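Local coordinates for SusD homolog (Bacteroides thetaiotaomicron, PDB 3SGH), which probably binds glycans at the bacterial cell surface as the SusD-like outer-membrane lipoprotein partner of a sugar-uptake transporter, at residues P136-E140 against Q141-H145; N252-L255 against V256-N260; D421-N424 against G425-F429. All coordinates share one frame; numbering follows the deposited sequence.

In the fold
All three contacts lie at the amino-terminal ends of helices in a SusD-like chain rich in helix, and in each a side-chain oxygen from Asn139, Asn252 or Asp421 accepts from backbone N-H groups at the helix start. The centre of contact 3 lies about 5 Å from the centre of the chain. Contacts 1 and 2 lie on opposite sides of that centre, their own centres about 36 Å apart. Two helices are shared as packing partners: helix 100-120 touches Trp144 of contact 1 and Met423 of contact 3, and helix 403-417 touches Tyr258 of contact 2 and Asp428 of contact 3. The nearest atoms of contact 3 are about 8 Å from either neighbour.

Contact 1 of 3, residues P136-E140 against Q141-H145; sequences PYDNE and QTVWH
Asn139 OD1 is gripped twice by Thr142, by its backbone N at 2.9 Å and by its hydroxyl OG1 at 2.8 Å. This is an N-cap: Asn139 stands just before helix 140-162 and supplies an acceptor for an N-H of the first turn. The two donors come from different directions. Thr142 N lies almost in line with the side-chain C=O bond, whereas Thr142 OG1 sits above the amide plane, 40° out of it. Asn139 reaches both because its CG is tucked between its own backbone N and carbonyl carbon (chi1 69°), which turns the amide over the helix end. The return link of a capping box is made only through solvent, water 1 accepting from Asn139 N and donating to Thr142 OG1.

The other end of the amide is fixed by water as well. Water 3 accepts from Asn139 ND2 at 3.1 Å and donates to Gln141 OE1, and water 2 repeats this bridge with a weak bond to ND2. Gln141 NE2 binds Glu203, so both polar atoms of its amide are engaged.

Below the cap, Thr142 CG2 rests 3.7 Å from Asp138 CG, the two side chains crossing nearly at right angles; the carboxylate of Asp138 is itself tied through OD1 to Thr126. Regular helix bonding starts with Val143 N to Asn139 O, 3.0 Å, and Trp144 N to Glu140 O. On the buried flank Glu140 OE1 takes a bond from the backbone N of Trp490 and a second from water 4. That water lies in the plane of the Trp144 indole, at its edge, and accepts from Trp144 NE1 at 3.0 Å while donating to Glu140 OE1 at 2.7 Å.

Contact 2 of 3, residues N252-L255 against V256-N260; sequences NACL and VSYMN
Ser257 and Ala253 make a close polar junction in this first turn of helix 253-261, which Asn252 opens as N-cap. Ala253 O takes two bonds from Ser257, from the backbone N at 2.9 Å and from the hydroxyl OG at 2.8 Å, and the donors approach from opposite faces of the carbonyl plane. Ser257 OG can fold back onto the preceding turn because it lies anti to its own carbonyl carbon, beside the backbone N (chi1 -67°). An alanine here has no hydroxyl, which would probably leave one face of the Ala253 carbonyl without a donor and the two turns tied there by the backbone bond alone. The cap is firm: Cys254 N reaches Asn252 OD1 at 2.8 Å, in the amide plane and on a lone pair, while Asn252 ND2 is held by Val50 O.

Apolar packing is close along another flank, where the selenium of Met259, a selenomethionine, lies 3.8 Å from Leu255 CG and nearly as close to CD1, its chain bent at the last torsion. Helix 403-417 covers Leu255 through Trp415 and Ile416. Cys254 SG meets the Tyr258 ring obliquely, 3.9 Å from CE1, and the same tyrosine stands edge-to-face with Trp415. The looser limit is Asn260, the one partly exposed residue, whose amide turns away to Arg267 and Tyr282. Cys254 O lies in the plane of the Tyr258 ring, at its edge, 3.4 Å from CD1.

Contact 3 of 3, residues D421-N424 against G425-F429; sequences DPMN and GWADF
This is a buried helix-start contact, in which the loop residues 421-423 lead into helix 424-432 close to the middle of the chain. Asp421 leads the turn. Its OD1 accepts from Met423 N at 3.0 Å, closing an Asx turn, and from Asn424 N at 2.9 Å; the first donor lies nearly in line with the C-O bond, the second well above the carboxylate plane. Water 5 links the same residue onward, donating to Asp421 O and accepting from Gly425 N.

On the apolar flank the selenium of Met423, a selenomethionine, wedges between Trp426 and Ala427, 4.0 Å from Trp426 CE3 and equally far from Ala427 CB. It meets the indole obliquely, in a Met-aromatic contact. The Met423 chain leaves with CG opposite its backbone N (chi1 179°), then bends at the next two torsions, which brings the selenium back toward Ala427. Helix 100-120 closes over Met423, and Trp426 NE1 is bound by Gln454 O.

One helical turn on, Asn424 OD1 and Asp428 OD2, both acceptors, lie 3.4 Å apart, with amide and carboxylate planes turned 74° from each other. The link between these side chains runs from ND2 through water 6, which donates to Asp428 OD2 at 2.6 Å. Salt bridges from Lys414 to OD2 and from Arg431 to OD1 would be expected to keep this buried carboxylate ionised.

Contact 1 of 3, residues P136-E140 against Q141-H145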
loop_
_atom_site.group_PDB
_atom_site.type_symbol
_atom_site.label_atom_id
_atom_site.label_comp_id
_atom_site.label_asym_id
_atom_site.label_seq_id
_atom_site.Cartn_x
_atom_site.Cartn_y
_atom_site.Cartn_z
ATOM N N PRO A 136 -4.506 -0.363 -26.421
ATOM C CA PRO A 136 -5.758 0.040 -25.789
ATOM C C PRO A 136 -5.815 -0.203 -24.293
ATOM O O PRO A 136 -5.147 -1.123 -23.739
ATOM C CB PRO A 136 -6.815 -0.820 -26.513
ATOM C CG PRO A 136 -6.213 -1.090 -27.827
ATOM C CD PRO A 136 -4.741 -1.298 -27.533
ATOM N N TYR A 137 -6.591 0.643 -23.628
ATOM C CA TYR A 137 -6.775 0.538 -22.181
ATOM C C TYR A 137 -7.882 -0.462 -21.879
ATOM O O TYR A 137 -8.861 -0.521 -22.589
ATOM C CB TYR A 137 -7.130 1.898 -21.554
ATOM C CG TYR A 137 -5.932 2.828 -21.329
ATOM C CD1 TYR A 137 -5.024 3.118 -22.363
ATOM C CD2 TYR A 137 -5.690 3.401 -20.076
ATOM C CE1 TYR A 137 -3.930 3.969 -22.147
ATOM C CE2 TYR A 137 -4.601 4.244 -19.872
ATOM C CZ TYR A 137 -3.731 4.531 -20.929
ATOM O OH TYR A 137 -2.641 5.357 -20.749
ATOM N N ASP A 138 -7.704 -1.254 -20.817
ATOM C CA ASP A 138 -8.827 -2.002 -20.205
ATOM C C ASP A 138 -9.584 -1.048 -19.251
ATOM O O ASP A 138 -8.963 -0.247 -18.527
ATOM C CB ASP A 138 -8.322 -3.157 -19.342
ATOM C CG ASP A 138 -7.661 -4.285 -20.147
ATOM O OD1 ASP A 138 -7.829 -4.352 -21.364
ATOM O OD2 ASP A 138 -6.949 -5.097 -19.512
ATOM N N ASN A 139 -10.909 -1.143 -19.197
ATOM C CA ASN A 139 -11.591 -0.463 -18.107
ATOM C C ASN A 139 -11.293 -1.207 -16.808
ATOM O O ASN A 139 -10.685 -2.278 -16.822
ATOM C CB ASN A 139 -13.076 -0.262 -18.396
ATOM C CG ASN A 139 -13.880 -1.542 -18.413
ATOM O OD1 ASN A 139 -13.455 -2.574 -17.942
ATOM N ND2 ASN A 139 -15.052 -1.462 -18.969
ATOM N N GLU A 140 -11.637 -0.605 -15.679
ATOM C CA GLU A 140 -11.211 -1.148 -14.413
ATOM C C GLU A 140 -11.826 -2.528 -14.162
ATOM O O GLU A 140 -11.124 -3.443 -13.771
ATOM C CB GLU A 140 -11.499 -0.173 -13.293
ATOM C CG GLU A 140 -10.609 1.096 -13.372
ATOM C CD GLU A 140 -11.134 2.205 -12.482
ATOM O OE1 GLU A 140 -10.841 2.124 -11.273
ATOM O OE2 GLU A 140 -11.842 3.140 -12.971
ATOM N N GLN A 141 -13.109 -2.725 -14.448
ATOM C CA GLN A 141 -13.642 -4.080 -14.293
ATOM C C GLN A 141 -12.801 -5.108 -15.064
ATOM O O GLN A 141 -12.475 -6.187 -14.541
ATOM C CB GLN A 141 -15.134 -4.177 -14.683
ATOM C CG GLN A 141 -15.658 -5.561 -14.471
ATOM C CD GLN A 141 -16.998 -5.759 -15.118
ATOM O OE1 GLN A 141 -17.184 -5.424 -16.294
ATOM N NE2 GLN A 141 -17.938 -6.305 -14.370
ATOM N N THR A 142 -12.424 -4.767 -16.288
ATOM C CA THR A 142 -11.764 -5.727 -17.160
ATOM C C THR A 142 -10.391 -6.056 -16.644
ATOM O O THR A 142 -10.006 -7.224 -16.601
ATOM C CB THR A 142 -11.694 -5.175 -18.619
ATOM O OG1 THR A 142 -13.042 -5.101 -19.136
ATOM C CG2 THR A 142 -10.866 -6.077 -19.509
ATOM N N VAL A 143 -9.641 -5.033 -16.238
ATOM C CA VAL A 143 -8.271 -5.294 -15.740
ATOM C C VAL A 143 -8.294 -6.033 -14.404
ATOM O O VAL A 143 -7.521 -6.937 -14.216
ATOM C CB VAL A 143 -7.345 -4.041 -15.703
ATOM C CG1 VAL A 143 -7.815 -2.970 -14.715
ATOM C CG2 VAL A 143 -5.934 -4.473 -15.420
ATOM N N TRP A 144 -9.191 -5.687 -13.487
ATOM C CA TRP A 144 -9.253 -6.434 -12.235
ATOM C C TRP A 144 -9.567 -7.907 -12.501
ATOM O O TRP A 144 -8.916 -8.795 -11.960
ATOM C CB TRP A 144 -10.245 -5.780 -11.276
ATOM C CG TRP A 144 -9.627 -4.557 -10.583
ATOM C CD1 TRP A 144 -9.775 -3.256 -10.948
ATOM C CD2 TRP A 144 -8.713 -4.549 -9.469
ATOM N NE1 TRP A 144 -9.080 -2.447 -10.131
ATOM C CE2 TRP A 144 -8.382 -3.198 -9.225
ATOM C CE3 TRP A 144 -8.167 -5.538 -8.662
ATOM C CZ2 TRP A 144 -7.540 -2.811 -8.182
ATOM C CZ3 TRP A 144 -7.286 -5.161 -7.647
ATOM C CH2 TRP A 144 -6.974 -3.817 -7.430
ATOM N N HIS A 145 -10.566 -8.167 -13.332
ATOM C CA HIS A 145 -10.912 -9.579 -13.663
ATOM C C HIS A 145 -9.779 -10.317 -14.386
ATOM O O HIS A 145 -9.444 -11.474 -14.025
ATOM C CB HIS A 145 -12.203 -9.653 -14.454
ATOM C CG HIS A 145 -13.430 -9.384 -13.634
ATOM N ND1 HIS A 145 -14.630 -10.015 -13.868
ATOM C CD2 HIS A 145 -13.652 -8.532 -12.611
ATOM C CE1 HIS A 145 -15.535 -9.566 -13.013
ATOM N NE2 HIS A 145 -14.968 -8.661 -12.243
HETATM O O HOH W 1 -12.142 -2.882 -21.279
HETATM O O HOH W 2 -17.516 -3.097 -17.551
HETATM O O HOH W 3 -16.266 -4.325 -18.970
HETATM O O HOH W 4 -8.947 0.570 -10.225
#

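Contact 2 of 3, residues N252-L255 against V256-N260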
loop_
_atom_site.group_PDB
_atom_site.type_symbol
_atom_site.label_atom_id
_atom_site.label_comp_id
_atom_site.label_asym_id
_atom_site.label_seq_id
_atom_site.Cartn_x
_atom_site.Cartn_y
_atom_site.Cartn_z
ATOM N N ASN A 252 4.585 10.478 9.689
ATOM C CA ASN A 252 3.370 11.270 9.473
ATOM C C ASN A 252 2.642 11.468 10.805
ATOM O O ASN A 252 2.511 10.551 11.631
ATOM C CB ASN A 252 2.485 10.548 8.445
ATOM C CG ASN A 252 1.294 11.349 7.979
ATOM O OD1 ASN A 252 0.500 11.857 8.782
ATOM N ND2 ASN A 252 1.103 11.396 6.671
ATOM N N ALA A 253 2.216 12.720 11.027
ATOM C CA ALA A 253 1.440 13.121 12.179
ATOM C C ALA A 253 0.303 12.169 12.510
ATOM O O ALA A 253 -0.023 11.936 13.671
ATOM C CB ALA A 253 0.818 14.506 11.853
ATOM N N CYS A 254 -0.346 11.663 11.464
ATOM C CA CYS A 254 -1.544 10.862 11.610
ATOM C C CYS A 254 -1.288 9.491 12.295
ATOM O O CYS A 254 -1.801 9.263 13.369
ATOM C CB CYS A 254 -2.185 10.662 10.234
ATOM S SG CYS A 254 -3.722 9.743 10.273
ATOM N N LEU A 255 -0.447 8.630 11.708
ATOM C CA LEU A 255 -0.147 7.358 12.348
ATOM C C LEU A 255 0.466 7.557 13.748
ATOM O O LEU A 255 0.083 6.860 14.698
ATOM C CB LEU A 255 0.801 6.516 11.497
ATOM C CG LEU A 255 1.108 5.121 12.052
ATOM C CD1 LEU A 255 -0.165 4.281 12.189
ATOM C CD2 LEU A 255 2.205 4.421 11.178
ATOM N N VAL A 256 1.395 8.492 13.893
ATOM C CA VAL A 256 2.062 8.718 15.190
ATOM C C VAL A 256 1.022 9.126 16.249
ATOM O O VAL A 256 1.028 8.642 17.373
ATOM C CB VAL A 256 3.199 9.782 15.092
ATOM C CG1 VAL A 256 3.794 10.055 16.472
ATOM C CG2 VAL A 256 4.299 9.304 14.062
ATOM N N SER A 257 0.123 10.044 15.900
ATOM C CA SER A 257 -0.954 10.476 16.824
ATOM C C SER A 257 -1.929 9.357 17.210
ATOM O O SER A 257 -2.338 9.231 18.389
ATOM C CB SER A 257 -1.741 11.651 16.216
ATOM O OG SER A 257 -0.888 12.775 16.147
ATOM N N TYR A 258 -2.328 8.523 16.262
ATOM C CA TYR A 258 -3.156 7.386 16.648
ATOM C C TYR A 258 -2.402 6.519 17.686
ATOM O O TYR A 258 -2.935 6.138 18.737
ATOM C CB TYR A 258 -3.480 6.506 15.456
ATOM C CG TYR A 258 -4.767 6.845 14.667
ATOM C CD1 TYR A 258 -4.838 7.900 13.780
ATOM C CD2 TYR A 258 -5.883 6.045 14.817
ATOM C CE1 TYR A 258 -6.013 8.135 13.030
ATOM C CE2 TYR A 258 -7.014 6.264 14.092
ATOM C CZ TYR A 258 -7.086 7.313 13.217
ATOM O OH TYR A 258 -8.230 7.464 12.475
HETATM N N MSE A 259 -1.149 6.207 17.382
HETATM C CA MSE A 259 -0.324 5.369 18.254
HETATM C C MSE A 259 0.062 6.007 19.603
HETATM O O MSE A 259 0.136 5.305 20.616
HETATM C CB MSE A 259 0.894 4.913 17.464
HETATM C CG MSE A 259 0.505 3.970 16.316
HETATM SE SE MSE A 259 2.020 3.403 15.272
HETATM C CE MSE A 259 2.738 2.088 16.540
ATOM N N ASN A 260 0.225 7.325 19.651
ATOM C CA ASN A 260 0.449 8.033 20.922
ATOM C C ASN A 260 -0.806 7.911 21.827
ATOM O O ASN A 260 -0.697 7.637 23.024
ATOM C CB ASN A 260 0.796 9.503 20.702
ATOM C CG ASN A 260 2.267 9.737 20.365
ATOM O OD1 ASN A 260 3.131 8.929 20.692
ATOM N ND2 ASN A 260 2.556 10.895 19.768
#

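Contact 3 of 3, residues D421-N424 against G425-F429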
loop_
_atom_site.group_PDB
_atom_site.type_symbol
_atom_site.label_atom_id
_atom_site.label_comp_id
_atom_site.label_asym_id
_atom_site.label_seq_id
_atom_site.Cartn_x
_atom_site.Cartn_y
_atom_site.Cartn_z
ATOM N N ASP A 421 3.522 0.927 4.543
ATOM C CA ASP A 421 2.836 0.409 3.357
ATOM C C ASP A 421 2.273 1.648 2.660
ATOM O O ASP A 421 1.472 2.364 3.254
ATOM C CB ASP A 421 1.726 -0.533 3.752
ATOM C CG ASP A 421 1.007 -1.138 2.546
ATOM O OD1 ASP A 421 0.624 -0.390 1.614
ATOM O OD2 ASP A 421 0.829 -2.361 2.579
ATOM N N PRO A 422 2.702 1.920 1.433
ATOM C CA PRO A 422 2.331 3.191 0.792
ATOM C C PRO A 422 0.882 3.322 0.408
ATOM O O PRO A 422 0.389 4.437 0.293
ATOM C CB PRO A 422 3.176 3.218 -0.467
ATOM C CG PRO A 422 3.474 1.812 -0.789
ATOM C CD PRO A 422 3.586 1.100 0.591
HETATM N N MSE A 423 0.216 2.188 0.194
HETATM C CA MSE A 423 -1.111 2.150 -0.396
HETATM C C MSE A 423 -2.232 1.717 0.543
HETATM O O MSE A 423 -3.354 2.147 0.354
HETATM C CB MSE A 423 -1.115 1.277 -1.645
HETATM C CG MSE A 423 -2.462 1.121 -2.357
HETATM SE SE MSE A 423 -3.210 2.826 -2.777
HETATM C CE MSE A 423 -2.406 3.045 -4.570
ATOM N N ASN A 424 -1.956 0.869 1.529
ATOM C CA ASN A 424 -3.047 0.269 2.325
ATOM C C ASN A 424 -4.001 1.302 2.910
ATOM O O ASN A 424 -5.252 1.195 2.775
ATOM C CB ASN A 424 -2.512 -0.590 3.466
ATOM C CG ASN A 424 -3.618 -1.191 4.262
ATOM O OD1 ASN A 424 -4.400 -1.983 3.732
ATOM N ND2 ASN A 424 -3.749 -0.790 5.531
ATOM N N GLY A 425 -3.430 2.299 3.565
ATOM C CA GLY A 425 -4.257 3.334 4.185
ATOM C C GLY A 425 -5.145 4.084 3.196
ATOM O O GLY A 425 -6.337 4.248 3.424
ATOM N N TRP A 426 -4.533 4.547 2.099
ATOM C CA TRP A 426 -5.246 5.364 1.126
ATOM C C TRP A 426 -6.326 4.532 0.441
ATOM O O TRP A 426 -7.420 5.028 0.171
ATOM C CB TRP A 426 -4.276 5.919 0.118
ATOM C CG TRP A 426 -4.897 6.904 -0.797
ATOM C CD1 TRP A 426 -5.963 7.711 -0.540
ATOM C CD2 TRP A 426 -4.422 7.249 -2.088
ATOM N NE1 TRP A 426 -6.207 8.497 -1.603
ATOM C CE2 TRP A 426 -5.283 8.235 -2.584
ATOM C CE3 TRP A 426 -3.377 6.793 -2.889
ATOM C CZ2 TRP A 426 -5.146 8.781 -3.861
ATOM C CZ3 TRP A 426 -3.207 7.356 -4.144
ATOM C CH2 TRP A 426 -4.097 8.364 -4.607
ATOM N N ALA A 427 -5.998 3.279 0.150
ATOM C CA ALA A 427 -6.948 2.393 -0.504
ATOM C C ALA A 427 -8.144 2.085 0.400
ATOM O O ALA A 427 -9.308 2.250 -0.020
ATOM C CB ALA A 427 -6.290 1.108 -0.967
ATOM N N ASP A 428 -7.887 1.687 1.642
ATOM C CA ASP A 428 -8.984 1.394 2.607
ATOM C C ASP A 428 -9.791 2.657 2.907
ATOM O O ASP A 428 -11.041 2.608 3.010
ATOM C CB ASP A 428 -8.470 0.730 3.913
ATOM C CG ASP A 428 -8.103 -0.765 3.733
ATOM O OD1 ASP A 428 -8.313 -1.327 2.620
ATOM O OD2 ASP A 428 -7.639 -1.388 4.724
ATOM N N PHE A 429 -9.147 3.806 3.000
ATOM C CA PHE A 429 -9.893 5.036 3.234
ATOM C C PHE A 429 -10.837 5.347 2.017
ATOM O O PHE A 429 -12.004 5.698 2.194
ATOM C CB PHE A 429 -8.986 6.207 3.551
ATOM C CG PHE A 429 -9.744 7.528 3.634
ATOM C CD1 PHE A 429 -10.515 7.826 4.746
ATOM C CD2 PHE A 429 -9.746 8.407 2.563
ATOM C CE1 PHE A 429 -11.249 8.987 4.800
ATOM C CE2 PHE A 429 -10.481 9.590 2.596
ATOM C CZ PHE A 429 -11.238 9.880 3.734
HETATM O O HOH W 5 -0.774 2.485 4.688
HETATM O O HOH W 6 -6.338 -0.594 6.784
HETATM O O HOH W 7 -5.877 -1.953 1.442
#